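PDB 6YGA: N-alpha-acetyltransferase 35, NatC auxiliary subunit from Saccharomyces cerevisiae, which serves as the auxiliary subunit of the NatC N-terminal acetyltransferase, the complex that acetylates the N-terminal methionine of the L-A virus Gag protein. Local coordinates for residues Asp248-Asn253 against Thr302-Val307. Numbering follows the deposited sequence.
Sequences DELIEN and TLANDV
Ile251 sets its CD1 methyl obliquely above the plane of the Asn305 side-chain amide, 4.1 Å from Asn305 CG and about 45° off the plane's normal as seen from that atom, so that it stands past the margin of the group rather than over it. Across this antiparallel helix-helix packing, part of the helical body of the NatC auxiliary subunit, the amide is the single flat group that takes part, and its contact with the methyl is one of van der Waals touch. The axes of segments 248-253 and 302-307 run at 156° to each other and approach to 9.0 Å, a spacing usual for packed helices; the principle at work is a small side chain meeting two branched ones. The small residue here is Ala304, and Ala304 CA lies 6.7 Å from Ile251 CA. Its CB points at the partner helix and is touched by two consecutive residues, Leu250 and Ile251. Because CG1 of Ile251 stands anti to the carbonyl carbon (chi1 -67°) and the chain runs on extended to CD1, the same side chain passes Ala304 and still arrives at Asn305, which it crosses at about a right angle.

A single salt bridge lies beside the apolar patch: Asp248 pairs with Lys308, so charge also ties helix 245-260 to helix 298-311. Each helix has a further neighbour: Leu250 also rests on Ile226 of helix 215-231, while Leu303 and Val307 pack on helix 337-347. At the centre, Ala304 CB lies 3.6 Å from Ile251 CG1 and 3.9 Å from Leu250 CD2.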
loop_
_atom_site.group_PDB
_atom_site.type_symbol
_atom_site.label_atom_id
_atom_site.label_comp_id
_atom_site.label_asym_id
_atom_site.label_seq_id
_atom_site.Cartn_x
_atom_site.Cartn_y
_atom_site.Cartn_z
ATOM N N ASP B 248 23.543 16.581 -2.546
ATOM C CA ASP B 248 24.269 17.037 -1.364
ATOM C C ASP B 248 23.892 18.472 -1.010
ATOM O O ASP B 248 23.747 18.805 0.171
ATOM C CB ASP B 248 25.780 16.917 -1.582
ATOM C CG ASP B 248 26.268 15.471 -1.606
ATOM O OD1 ASP B 248 25.648 14.605 -0.951
ATOM O OD2 ASP B 248 27.290 15.203 -2.275
ATOM N N GLU B 249 23.727 19.335 -2.018
ATOM C CA GLU B 249 23.289 20.704 -1.753
ATOM C C GLU B 249 21.905 20.724 -1.121
ATOM O O GLU B 249 21.625 21.552 -0.247
ATOM C CB GLU B 249 23.289 21.522 -3.045
ATOM C CG GLU B 249 24.644 21.658 -3.705
ATOM C CD GLU B 249 24.565 22.377 -5.034
ATOM O OE1 GLU B 249 23.649 23.210 -5.206
ATOM O OE2 GLU B 249 25.410 22.102 -5.911
ATOM N N LEU B 250 21.024 19.820 -1.556
ATOM C CA LEU B 250 19.690 19.747 -0.971
ATOM C C LEU B 250 19.760 19.408 0.511
ATOM O O LEU B 250 18.980 19.936 1.314
ATOM C CB LEU B 250 18.848 18.718 -1.723
ATOM C CG LEU B 250 17.446 18.435 -1.182
ATOM C CD1 LEU B 250 16.619 19.710 -1.137
ATOM C CD2 LEU B 250 16.755 17.372 -2.023
ATOM N N ILE B 251 20.694 18.537 0.894
ATOM C CA ILE B 251 20.852 18.171 2.298
ATOM C C ILE B 251 21.406 19.347 3.097
ATOM O O ILE B 251 20.913 19.664 4.186
ATOM C CB ILE B 251 21.748 16.926 2.426
ATOM C CG1 ILE B 251 21.050 15.701 1.832
ATOM C CG2 ILE B 251 22.127 16.679 3.878
ATOM C CD1 ILE B 251 21.955 14.492 1.663
ATOM N N GLU B 252 22.440 20.008 2.568
ATOM C CA GLU B 252 23.051 21.129 3.278
ATOM C C GLU B 252 22.045 22.248 3.509
ATOM O O GLU B 252 21.937 22.783 4.619
ATOM C CB GLU B 252 24.256 21.652 2.495
ATOM C CG GLU B 252 25.351 20.625 2.274
ATOM C CD GLU B 252 26.344 21.060 1.215
ATOM O OE1 GLU B 252 26.132 22.132 0.609
ATOM O OE2 GLU B 252 27.331 20.329 0.987
ATOM N N ASN B 253 21.296 22.614 2.469
ATOM C CA ASN B 253 20.354 23.720 2.592
ATOM C C ASN B 253 19.189 23.360 3.505
ATOM O O ASN B 253 18.693 24.214 4.248
ATOM C CB ASN B 253 19.853 24.139 1.213
ATOM C CG ASN B 253 20.929 24.812 0.390
ATOM O OD1 ASN B 253 22.083 24.385 0.389
ATOM N ND2 ASN B 253 20.563 25.883 -0.297
ATOM N N THR B 302 15.578 13.050 4.012
ATOM C CA THR B 302 15.189 11.669 3.746
ATOM C C THR B 302 15.051 11.419 2.249
ATOM O O THR B 302 15.485 10.378 1.742
ATOM C CB THR B 302 13.879 11.347 4.469
ATOM O OG1 THR B 302 14.049 11.544 5.879
ATOM C CG2 THR B 302 13.464 9.906 4.216
ATOM N N LEU B 303 14.461 12.371 1.525
ATOM C CA LEU B 303 14.318 12.220 0.080
ATOM C C LEU B 303 15.675 12.164 -0.607
ATOM O O LEU B 303 15.892 11.337 -1.502
ATOM C CB LEU B 303 13.484 13.369 -0.483
ATOM C CG LEU B 303 13.518 13.530 -2.002
ATOM C CD1 LEU B 303 12.838 12.354 -2.686
ATOM C CD2 LEU B 303 12.875 14.845 -2.405
ATOM N N ALA B 304 16.604 13.029 -0.200
ATOM C CA ALA B 304 17.895 13.093 -0.877
ATOM C C ALA B 304 18.717 11.832 -0.638
ATOM O O ALA B 304 19.340 11.311 -1.569
ATOM C CB ALA B 304 18.664 14.332 -0.422
ATOM N N ASN B 305 18.736 11.328 0.599
ATOM C CA ASN B 305 19.529 10.135 0.884
ATOM C C ASN B 305 18.935 8.900 0.219
ATOM O O ASN B 305 19.675 8.016 -0.225
ATOM C CB ASN B 305 19.651 9.924 2.393
ATOM C CG ASN B 305 20.582 10.922 3.047
ATOM O OD1 ASN B 305 20.227 11.563 4.037
ATOM N ND2 ASN B 305 21.782 11.064 2.494
ATOM N N ASP B 306 17.606 8.819 0.142
ATOM C CA ASP B 306 16.976 7.670 -0.501
ATOM C C ASP B 306 17.290 7.631 -1.992
ATOM O O ASP B 306 17.548 6.558 -2.552
ATOM C CB ASP B 306 15.466 7.703 -0.263
ATOM C CG ASP B 306 15.096 7.382 1.174
ATOM O OD1 ASP B 306 16.017 7.150 1.986
ATOM O OD2 ASP B 306 13.889 7.356 1.493
ATOM N N VAL B 307 17.279 8.793 -2.650
ATOM C CA VAL B 307 17.641 8.849 -4.062
ATOM C C VAL B 307 19.122 8.532 -4.245
ATOM O O VAL B 307 19.507 7.836 -5.191
ATOM C CB VAL B 307 17.270 10.222 -4.652
ATOM C CG1 VAL B 307 17.853 10.387 -6.049
ATOM C CG2 VAL B 307 15.756 10.391 -4.687
#